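Local coordinates for photosystem II extrinsic protein V (Arthrospira maxima, PDB 1F1C), which probably stabilises the oxygen-evolving complex of photosystem II as an extrinsic lumenal subunit and carries one covalently bound heme c, at residues L5-P9 with L118-V123; E55-T61 with T79-F83; D65-V71 with A114-L118. All blocks are in the same frame, centred on the assembly; numbering follows the deposited sequence.

Interaction 1 (L5-P9 with L118-V123)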
loop_
_atom_site.group_PDB
_atom_site.type_symbol
_atom_site.label_atom_id
_atom_site.label_comp_id
_atom_site.label_asym_id
_atom_site.label_seq_id
_atom_site.Cartn_x
_atom_site.Cartn_y
_atom_site.Cartn_z
ATOM N N LEU A 5 1.686 -26.055 -22.169
ATOM C CA LEU A 5 2.180 -25.124 -21.172
ATOM C C LEU A 5 1.240 -23.938 -21.049
ATOM O O LEU A 5 1.142 -23.319 -19.987
ATOM C CB LEU A 5 3.574 -24.629 -21.554
ATOM C CG LEU A 5 4.695 -25.673 -21.564
ATOM C CD1 LEU A 5 5.952 -25.035 -22.116
ATOM C CD2 LEU A 5 4.939 -26.215 -20.155
ATOM N N ARG A 6 0.543 -23.638 -22.140
ATOM C CA ARG A 6 -0.379 -22.514 -22.191
ATOM C C ARG A 6 -1.800 -22.867 -21.762
ATOM O O ARG A 6 -2.738 -22.130 -22.051
ATOM C CB ARG A 6 -0.377 -21.917 -23.600
ATOM C CG ARG A 6 0.959 -21.267 -23.968
ATOM C CD ARG A 6 1.245 -21.323 -25.459
ATOM N NE ARG A 6 0.191 -20.704 -26.252
ATOM C CZ ARG A 6 -0.502 -21.338 -27.196
ATOM N NH1 ARG A 6 -0.252 -22.615 -27.470
ATOM N NH2 ARG A 6 -1.447 -20.695 -27.867
ATOM N N THR A 7 -1.946 -23.994 -21.069
ATOM C CA THR A 7 -3.243 -24.435 -20.564
ATOM C C THR A 7 -3.254 -24.126 -19.066
ATOM O O THR A 7 -2.449 -24.679 -18.320
ATOM C CB THR A 7 -3.450 -25.959 -20.741
ATOM O OG1 THR A 7 -3.394 -26.308 -22.132
ATOM C CG2 THR A 7 -4.803 -26.373 -20.194
ATOM N N PHE A 8 -4.152 -23.243 -18.627
ATOM C CA PHE A 8 -4.221 -22.891 -17.217
ATOM C C PHE A 8 -5.621 -23.083 -16.676
ATOM O O PHE A 8 -6.580 -23.183 -17.437
ATOM C CB PHE A 8 -3.836 -21.427 -16.996
ATOM C CG PHE A 8 -2.685 -20.971 -17.826
ATOM C CD1 PHE A 8 -2.899 -20.445 -19.092
ATOM C CD2 PHE A 8 -1.380 -21.091 -17.356
ATOM C CE1 PHE A 8 -1.830 -20.046 -19.885
ATOM C CE2 PHE A 8 -0.298 -20.694 -18.142
ATOM C CZ PHE A 8 -0.523 -20.171 -19.410
ATOM N N PRO A 9 -5.756 -23.144 -15.346
ATOM C CA PRO A 9 -7.079 -23.313 -14.753
ATOM C C PRO A 9 -7.704 -21.926 -14.867
ATOM O O PRO A 9 -7.126 -20.953 -14.380
ATOM C CB PRO A 9 -6.775 -23.665 -13.296
ATOM C CG PRO A 9 -5.326 -24.052 -13.289
ATOM C CD PRO A 9 -4.712 -23.160 -14.312
ATOM N N LEU A 118 0.800 -17.087 -14.104
ATOM C CA LEU A 118 0.689 -18.545 -13.988
ATOM C C LEU A 118 1.644 -19.296 -14.910
ATOM O O LEU A 118 1.952 -20.470 -14.682
ATOM C CB LEU A 118 -0.749 -19.003 -14.285
ATOM C CG LEU A 118 -1.903 -18.442 -13.440
ATOM C CD1 LEU A 118 -3.220 -18.941 -14.025
ATOM C CD2 LEU A 118 -1.766 -18.861 -11.988
ATOM N N LEU A 119 2.110 -18.627 -15.957
ATOM C CA LEU A 119 3.022 -19.256 -16.896
ATOM C C LEU A 119 4.452 -19.357 -16.369
ATOM O O LEU A 119 5.080 -20.398 -16.493
ATOM C CB LEU A 119 3.043 -18.480 -18.211
ATOM C CG LEU A 119 4.019 -19.003 -19.274
ATOM C CD1 LEU A 119 3.584 -20.373 -19.767
ATOM C CD2 LEU A 119 4.065 -18.015 -20.433
ATOM N N GLN A 120 4.948 -18.279 -15.766
ATOM C CA GLN A 120 6.318 -18.229 -15.283
ATOM C C GLN A 120 6.879 -19.462 -14.585
ATOM O O GLN A 120 7.927 -19.964 -14.983
ATOM C CB GLN A 120 6.504 -16.975 -14.441
ATOM C CG GLN A 120 6.193 -15.737 -15.252
ATOM C CD GLN A 120 6.781 -15.811 -16.657
ATOM O OE1 GLN A 120 7.991 -15.755 -16.837
ATOM N NE2 GLN A 120 5.920 -15.957 -17.651
ATOM N N PRO A 121 6.200 -19.983 -13.549
ATOM C CA PRO A 121 6.796 -21.177 -12.927
ATOM C C PRO A 121 6.878 -22.380 -13.885
ATOM O O PRO A 121 7.752 -23.235 -13.766
ATOM C CB PRO A 121 5.892 -21.429 -11.724
ATOM C CG PRO A 121 4.556 -20.837 -12.154
ATOM C CD PRO A 121 4.955 -19.575 -12.869
ATOM N N LYS A 122 5.972 -22.446 -14.851
ATOM C CA LYS A 122 5.991 -23.551 -15.812
ATOM C C LYS A 122 7.229 -23.469 -16.704
ATOM O O LYS A 122 7.673 -24.477 -17.252
ATOM C CB LYS A 122 4.738 -23.522 -16.707
ATOM C CG LYS A 122 3.407 -23.723 -15.980
ATOM C CD LYS A 122 2.234 -23.633 -16.955
ATOM C CE LYS A 122 0.918 -24.015 -16.291
ATOM N NZ LYS A 122 0.984 -25.396 -15.725
ATOM N N VAL A 123 7.782 -22.267 -16.847
ATOM C CA VAL A 123 8.960 -22.075 -17.693
ATOM C C VAL A 123 10.228 -21.672 -16.928
ATOM O O VAL A 123 11.339 -21.942 -17.373
ATOM C CB VAL A 123 8.674 -21.033 -18.827
ATOM C CG1 VAL A 123 7.793 -21.656 -19.903
ATOM C CG2 VAL A 123 7.970 -19.816 -18.261
#

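Interaction 2 (E55-T61 with T79-F83). With HEC (heme c), chain C.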
loop_
_atom_site.group_PDB
_atom_site.type_symbol
_atom_site.label_atom_id
_atom_site.label_comp_id
_atom_site.label_asym_id
_atom_site.label_seq_id
_atom_site.Cartn_x
_atom_site.Cartn_y
_atom_site.Cartn_z
ATOM N N GLU A 55 2.951 -22.184 -5.074
ATOM C CA GLU A 55 2.699 -22.562 -3.687
ATOM C C GLU A 55 2.024 -21.437 -2.896
ATOM O O GLU A 55 0.982 -21.645 -2.274
ATOM C CB GLU A 55 4.007 -22.968 -3.007
ATOM C CG GLU A 55 5.132 -21.959 -3.172
ATOM C CD GLU A 55 6.328 -22.521 -3.933
ATOM O OE1 GLU A 55 6.151 -23.004 -5.078
ATOM O OE2 GLU A 55 7.450 -22.474 -3.378
ATOM N N ALA A 56 2.613 -20.245 -2.922
ATOM C CA ALA A 56 2.051 -19.115 -2.192
ATOM C C ALA A 56 0.640 -18.790 -2.686
ATOM O O ALA A 56 -0.291 -18.625 -1.891
ATOM C CB ALA A 56 2.960 -17.895 -2.333
ATOM N N LEU A 57 0.488 -18.700 -4.004
ATOM C CA LEU A 57 -0.806 -18.400 -4.608
ATOM C C LEU A 57 -1.858 -19.415 -4.175
ATOM O O LEU A 57 -2.974 -19.054 -3.804
ATOM C CB LEU A 57 -0.689 -18.417 -6.134
ATOM C CG LEU A 57 0.081 -17.279 -6.810
ATOM C CD1 LEU A 57 0.149 -17.506 -8.326
ATOM C CD2 LEU A 57 -0.627 -15.965 -6.505
ATOM N N ALA A 58 -1.496 -20.693 -4.244
ATOM C CA ALA A 58 -2.406 -21.763 -3.871
ATOM C C ALA A 58 -2.819 -21.690 -2.403
ATOM O O ALA A 58 -3.918 -22.099 -2.040
ATOM C CB ALA A 58 -1.763 -23.107 -4.159
ATOM N N LEU A 59 -1.944 -21.156 -1.561
ATOM C CA LEU A 59 -2.239 -21.068 -0.141
ATOM C C LEU A 59 -2.884 -19.758 0.296
ATOM O O LEU A 59 -3.090 -19.532 1.491
ATOM C CB LEU A 59 -0.966 -21.330 0.665
ATOM C CG LEU A 59 -0.664 -22.802 0.984
ATOM C CD1 LEU A 59 -1.093 -23.688 -0.160
ATOM C CD2 LEU A 59 0.820 -22.976 1.272
ATOM N N ALA A 60 -3.209 -18.905 -0.672
ATOM C CA ALA A 60 -3.851 -17.630 -0.377
ATOM C C ALA A 60 -5.332 -17.886 -0.097
ATOM O O ALA A 60 -5.818 -19.004 -0.268
ATOM C CB ALA A 60 -3.701 -16.679 -1.564
ATOM N N THR A 61 -6.050 -16.854 0.327
ATOM C CA THR A 61 -7.473 -17.005 0.609
ATOM C C THR A 61 -8.304 -15.936 -0.079
ATOM O O THR A 61 -8.272 -14.776 0.308
ATOM C CB THR A 61 -7.755 -16.934 2.116
ATOM O OG1 THR A 61 -7.111 -18.036 2.769
ATOM C CG2 THR A 61 -9.258 -16.994 2.380
ATOM N N THR A 79 -5.658 -8.831 1.642
ATOM C CA THR A 79 -4.499 -9.400 2.324
ATOM C C THR A 79 -4.404 -10.879 2.007
ATOM O O THR A 79 -5.329 -11.462 1.460
ATOM C CB THR A 79 -4.592 -9.232 3.857
ATOM O OG1 THR A 79 -5.923 -9.544 4.291
ATOM C CG2 THR A 79 -4.232 -7.808 4.258
ATOM N N TYR A 80 -3.286 -11.492 2.356
ATOM C CA TYR A 80 -3.109 -12.907 2.075
ATOM C C TYR A 80 -4.242 -13.743 2.668
ATOM O O TYR A 80 -4.757 -14.650 2.023
ATOM C CB TYR A 80 -1.771 -13.384 2.620
ATOM C CG TYR A 80 -1.353 -14.731 2.087
ATOM C CD1 TYR A 80 -1.223 -14.948 0.713
ATOM C CD2 TYR A 80 -1.061 -15.782 2.954
ATOM C CE1 TYR A 80 -0.807 -16.181 0.215
ATOM C CE2 TYR A 80 -0.643 -17.017 2.464
ATOM C CZ TYR A 80 -0.518 -17.209 1.097
ATOM O OH TYR A 80 -0.092 -18.429 0.632
ATOM N N ASP A 81 -4.641 -13.421 3.892
ATOM C CA ASP A 81 -5.725 -14.148 4.546
ATOM C C ASP A 81 -7.061 -13.723 3.927
ATOM O O ASP A 81 -8.140 -14.079 4.416
ATOM C CB ASP A 81 -5.711 -13.865 6.052
ATOM C CG ASP A 81 -6.063 -12.432 6.377
ATOM O OD1 ASP A 81 -6.019 -12.069 7.569
ATOM O OD2 ASP A 81 -6.391 -11.672 5.443
ATOM N N GLY A 82 -6.950 -12.948 2.847
ATOM C CA GLY A 82 -8.088 -12.447 2.094
ATOM C C GLY A 82 -9.253 -11.828 2.841
ATOM O O GLY A 82 -10.392 -11.902 2.367
ATOM N N PHE A 83 -9.014 -11.189 3.979
ATOM C CA PHE A 83 -10.153 -10.643 4.678
ATOM C C PHE A 83 -10.117 -9.134 4.918
ATOM O O PHE A 83 -11.066 -8.553 5.452
ATOM C CB PHE A 83 -10.387 -11.484 5.945
ATOM C CG PHE A 83 -9.926 -10.855 7.219
ATOM C CD1 PHE A 83 -10.685 -9.861 7.831
ATOM C CD2 PHE A 83 -8.768 -11.301 7.851
ATOM C CE1 PHE A 83 -10.311 -9.327 9.027
ATOM C CE2 PHE A 83 -8.386 -10.768 9.058
ATOM C CZ PHE A 83 -9.165 -9.781 9.642
HETATM FE FE HEC C . 1.008 -7.073 -5.717
HETATM C CHA HEC C . 0.292 -9.317 -3.269
HETATM C CHB HEC C . -0.377 -9.261 -8.076
HETATM C CHC HEC C . 1.475 -4.819 -8.227
HETATM C CHD HEC C . 2.773 -5.181 -3.541
HETATM N NA HEC C . 0.094 -8.843 -5.666
HETATM C C1A HEC C . -0.130 -9.622 -4.564
HETATM C C2A HEC C . -0.737 -10.863 -4.965
HETATM C C3A HEC C . -0.923 -10.850 -6.285
HETATM C C4A HEC C . -0.369 -9.620 -6.729
HETATM C CMA HEC C . -1.741 -11.805 -7.137
HETATM C CAA HEC C . -1.143 -11.981 -4.064
HETATM C CBA HEC C . 0.077 -12.844 -3.879
HETATM C CGA HEC C . -0.250 -14.120 -3.158
HETATM O O1A HEC C . -1.415 -14.282 -2.746
HETATM O O2A HEC C . 0.654 -14.959 -3.001
HETATM N NB HEC C . 0.616 -7.029 -7.683
HETATM C C1B HEC C . 0.066 -8.036 -8.511
HETATM C C2B HEC C . -0.120 -7.582 -9.848
HETATM C C3B HEC C . 0.272 -6.292 -9.862
HETATM C C4B HEC C . 0.788 -5.972 -8.550
HETATM C CMB HEC C . -0.632 -8.372 -11.041
HETATM C CAB HEC C . 0.153 -5.428 -10.951
HETATM C CBB HEC C . -1.101 -5.071 -11.480
HETATM N NC HEC C . 1.951 -5.399 -5.855
HETATM C C1C HEC C . 2.069 -4.592 -6.975
HETATM C C2C HEC C . 2.851 -3.435 -6.700
HETATM C C3C HEC C . 3.177 -3.478 -5.375
HETATM C C4C HEC C . 2.645 -4.744 -4.865
HETATM C CMC HEC C . 3.308 -2.384 -7.710
HETATM C CAC HEC C . 4.007 -2.538 -4.709
HETATM C CBC HEC C . 3.660 -1.156 -4.630
HETATM N ND HEC C . 1.391 -7.185 -3.797
HETATM C C1D HEC C . 2.102 -6.290 -3.030
HETATM C C2D HEC C . 2.145 -6.693 -1.665
HETATM C C3D HEC C . 1.451 -7.847 -1.593
HETATM C C4D HEC C . 1.005 -8.172 -2.921
HETATM C CMD HEC C . 3.010 -6.064 -0.549
HETATM C CAD HEC C . 1.108 -8.633 -0.324
HETATM C CBD HEC C . -0.182 -8.145 0.333
HETATM C CGD HEC C . -0.577 -8.972 1.553
HETATM O O1D HEC C . -0.932 -10.155 1.401
HETATM O O2D HEC C . -0.528 -8.436 2.677
#

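Interaction 3 (D65-V71 with A114-L118)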
loop_
_atom_site.group_PDB
_atom_site.type_symbol
_atom_site.label_atom_id
_atom_site.label_comp_id
_atom_site.label_asym_id
_atom_site.label_seq_id
_atom_site.Cartn_x
_atom_site.Cartn_y
_atom_site.Cartn_z
ATOM N N ASP A 65 -4.653 -19.241 -7.539
ATOM C CA ASP A 65 -3.986 -20.101 -8.511
ATOM C C ASP A 65 -4.749 -20.411 -9.798
ATOM O O ASP A 65 -4.496 -21.429 -10.438
ATOM C CB ASP A 65 -3.552 -21.416 -7.846
ATOM C CG ASP A 65 -4.710 -22.154 -7.188
ATOM O OD1 ASP A 65 -5.882 -21.779 -7.422
ATOM O OD2 ASP A 65 -4.443 -23.124 -6.439
ATOM N N ASN A 66 -5.682 -19.543 -10.171
ATOM C CA ASN A 66 -6.434 -19.699 -11.417
ATOM C C ASN A 66 -6.710 -18.306 -11.977
ATOM O O ASN A 66 -6.778 -17.330 -11.232
ATOM C CB ASN A 66 -7.757 -20.459 -11.210
ATOM C CG ASN A 66 -8.663 -19.804 -10.190
ATOM O OD1 ASN A 66 -8.541 -20.042 -8.995
ATOM N ND2 ASN A 66 -9.572 -18.970 -10.659
ATOM N N ILE A 67 -6.851 -18.215 -13.292
ATOM C CA ILE A 67 -7.085 -16.939 -13.958
ATOM C C ILE A 67 -8.166 -16.058 -13.333
ATOM O O ILE A 67 -7.957 -14.859 -13.132
ATOM C CB ILE A 67 -7.412 -17.183 -15.443
ATOM C CG1 ILE A 67 -6.189 -17.819 -16.121
ATOM C CG2 ILE A 67 -7.834 -15.874 -16.114
ATOM C CD1 ILE A 67 -6.476 -18.430 -17.488
ATOM N N ALA A 68 -9.320 -16.643 -13.023
ATOM C CA ALA A 68 -10.412 -15.869 -12.429
ATOM C C ALA A 68 -10.010 -15.264 -11.093
ATOM O O ALA A 68 -10.295 -14.092 -10.818
ATOM C CB ALA A 68 -11.662 -16.749 -12.243
ATOM N N ALA A 69 -9.352 -16.069 -10.265
ATOM C CA ALA A 69 -8.931 -15.620 -8.949
ATOM C C ALA A 69 -7.914 -14.507 -9.065
ATOM O O ALA A 69 -7.966 -13.536 -8.309
ATOM C CB ALA A 69 -8.356 -16.779 -8.167
ATOM N N LEU A 70 -6.996 -14.634 -10.018
ATOM C CA LEU A 70 -5.975 -13.611 -10.202
ATOM C C LEU A 70 -6.613 -12.327 -10.728
ATOM O O LEU A 70 -6.275 -11.223 -10.289
ATOM C CB LEU A 70 -4.892 -14.106 -11.160
ATOM C CG LEU A 70 -3.959 -15.128 -10.494
ATOM C CD1 LEU A 70 -2.930 -15.623 -11.497
ATOM C CD2 LEU A 70 -3.273 -14.478 -9.288
ATOM N N VAL A 71 -7.546 -12.474 -11.659
ATOM C CA VAL A 71 -8.222 -11.308 -12.204
ATOM C C VAL A 71 -8.984 -10.583 -11.096
ATOM O O VAL A 71 -8.934 -9.353 -11.008
ATOM C CB VAL A 71 -9.184 -11.709 -13.332
ATOM C CG1 VAL A 71 -10.005 -10.501 -13.775
ATOM C CG2 VAL A 71 -8.388 -12.258 -14.500
ATOM N N ALA A 114 -2.822 -12.432 -15.746
ATOM C CA ALA A 114 -3.105 -13.640 -14.974
ATOM C C ALA A 114 -2.464 -14.861 -15.638
ATOM O O ALA A 114 -1.890 -15.723 -14.969
ATOM C CB ALA A 114 -4.619 -13.835 -14.849
ATOM N N GLY A 115 -2.572 -14.932 -16.962
ATOM C CA GLY A 115 -1.982 -16.040 -17.680
ATOM C C GLY A 115 -0.471 -15.966 -17.582
ATOM O O GLY A 115 0.202 -16.986 -17.416
ATOM N N TYR A 116 0.065 -14.755 -17.693
ATOM C CA TYR A 116 1.510 -14.548 -17.608
ATOM C C TYR A 116 2.036 -15.033 -16.258
ATOM O O TYR A 116 2.962 -15.848 -16.194
ATOM C CB TYR A 116 1.854 -13.060 -17.779
ATOM C CG TYR A 116 3.308 -12.757 -17.521
ATOM C CD1 TYR A 116 4.298 -13.222 -18.382
ATOM C CD2 TYR A 116 3.701 -12.044 -16.390
ATOM C CE1 TYR A 116 5.644 -12.988 -18.124
ATOM C CE2 TYR A 116 5.040 -11.801 -16.124
ATOM C CZ TYR A 116 6.006 -12.278 -16.995
ATOM O OH TYR A 116 7.337 -12.051 -16.731
ATOM N N ILE A 117 1.448 -14.519 -15.182
ATOM C CA ILE A 117 1.857 -14.905 -13.840
ATOM C C ILE A 117 1.876 -16.422 -13.681
ATOM O O ILE A 117 2.857 -16.976 -13.195
ATOM C CB ILE A 117 0.919 -14.289 -12.762
ATOM C CG1 ILE A 117 1.124 -12.762 -12.696
ATOM C CG2 ILE A 117 1.178 -14.965 -11.403
ATOM C CD1 ILE A 117 0.174 -12.003 -11.729
ATOM N N LEU A 118 0.800 -17.087 -14.104
ATOM C CA LEU A 118 0.689 -18.545 -13.988
ATOM C C LEU A 118 1.644 -19.296 -14.910
ATOM O O LEU A 118 1.952 -20.470 -14.682
ATOM C CB LEU A 118 -0.749 -19.003 -14.285
ATOM C CG LEU A 118 -1.903 -18.442 -13.440
ATOM C CD1 LEU A 118 -3.220 -18.941 -14.025
ATOM C CD2 LEU A 118 -1.766 -18.861 -11.988
#

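Interaction 1 (L5-P9 with L118-V123)
F8 sets its ring obliquely against L118, L119 and K122, and the contact is a worked example of how one aromatic side chain can tie a short strand to a helix. With CG beside its own backbone N and anti to the carbonyl carbon (chi1 -40°), the ring meets the helix through CD2, CE2 and CZ. CD2 lies 3.8 Å from L118 CB, while CE2 comes equally near the backbone at L119 CA. The second neighbour of CD2 is K122 CE, at 3.9 Å. The lysine thus serves here through its hydrocarbon chain, extended as far as CE and turned aside only at NZ. Its CD sits 3.2 Å from L5 O, and L119 CD1 approaches this carbonyl more loosely. L118 CD1 lies 3.9 Å from F8 CB, and L5 CD1 reaches V123 CG1 at the far end. Replacing F8 by an alanine would probably open a gap between strand and helix and deprive L119 and the K122 methylenes of the ring they pack on. The strand 7-9 and the helix segment run at 126° to each other. F8 also pairs through its backbone with A17 of the antiparallel strand 16-18 and touches I67 of helix 67-75, while L119 turns to I24 of helix 21-34.

Interaction 2 (E55-T61 with T79-F83)
The carbonyl oxygen of A56 takes the hydroxyl of Y80, Y80 OH donating a hydrogen bond to A56 O at 2.5 Å, and also receives a weak backbone bond from L59 N. The hydroxyl comes in the carbonyl plane, on a lone pair, at a C=O...donor angle of 126°. Y80 gets there because CG stands anti to its backbone N (chi1 -166°), which carries the ring across to the last turn of helix 54-58. A56 O lies at the edge of the ring and in its plane, and so does heme propionate oxygen O1A, 3.5 Å from Y80 CD1. One face is covered by A60 CA, with A60 CB 3.4 Å from Y80 CE1. The backbones are joined as well. T61 N donates to Y80 O at 3.1 Å, almost in line with the C=O bond. T61 O in turn receives a CA-H...O contact from G82 CA at 2.9 Å. The positive phi of G82 favours glycine, and a CB there would point toward T61 O. The type I turn T79-G82 is reinforced by an Asx turn, F83 N donating to D81 OD2 at 3.0 Å from above the carboxylate plane. Beyond it the poorly ordered ring of F83 meets that of F83 of the second subunit. The heme's other propionate places O1D 2.9 Å from Y80 N, while A56 and L57 line the first. This is the propionate end of the heme c pocket, whose iron is held by H39 and H90.

Interaction 3 (D65-V71 with A114-L118)
Helix segments 67-71 and 114-118 cross at 115° with their axes 9.4 Å apart, and the backbones come nearest where I67 faces A114. The small side chain of A114 allows that approach: its CB meets L70 CB at 3.7 Å and is bordered by I67 CG2 and V71 CG2. A second group forms one turn further along, round L118. L70 and L118 reach toward each other tip to tip, L70 CD1 lying 3.5 Å from L118 CD2, tighter than usual carbon contact. The other branch of L118, CD1, lies 3.8 Å from I67 CG1, the two side chains crossing at a slant. L118 divides its methyls between two residues of the facing helix. L70 holds CG beside its backbone N (chi1 -75°), which sends CD1 toward helix 107-124, where it also meets A114 O at 3.6 Å and I117 CG2. Y116, on another side of its helix, brings its ring against that of F31 of helix 21-34, the planes inclined at about 55°, the meeting of N- and C-terminal helices familiar from class I cytochromes c. L70 and I117 touch the heme, so this buried helix pair forms part of the wall of the heme c pocket.

Overall arrangement
Interaction 3, nearest the centre of the chain, lies between interaction 1, at the N-terminal strand, and interaction 2, at the heme propionates. Interactions 1 and 3 share L118 on helix 107-124, their centres about 10 Å apart, and join again where P9 O lies 3.0 Å from I67 N, probably as a hydrogen bond. Interaction 3 meets interaction 2 through L57, whose CD2 lies 4.1 Å from L70 CD2 and whose CD1 lies equally far from I117 CG2. Interactions 1 and 2 do not touch, their centres being about 19 Å apart. Interactions 2 and 3 both line the heme pocket, the latter with I117, its side chain about 7 Å from that of H39.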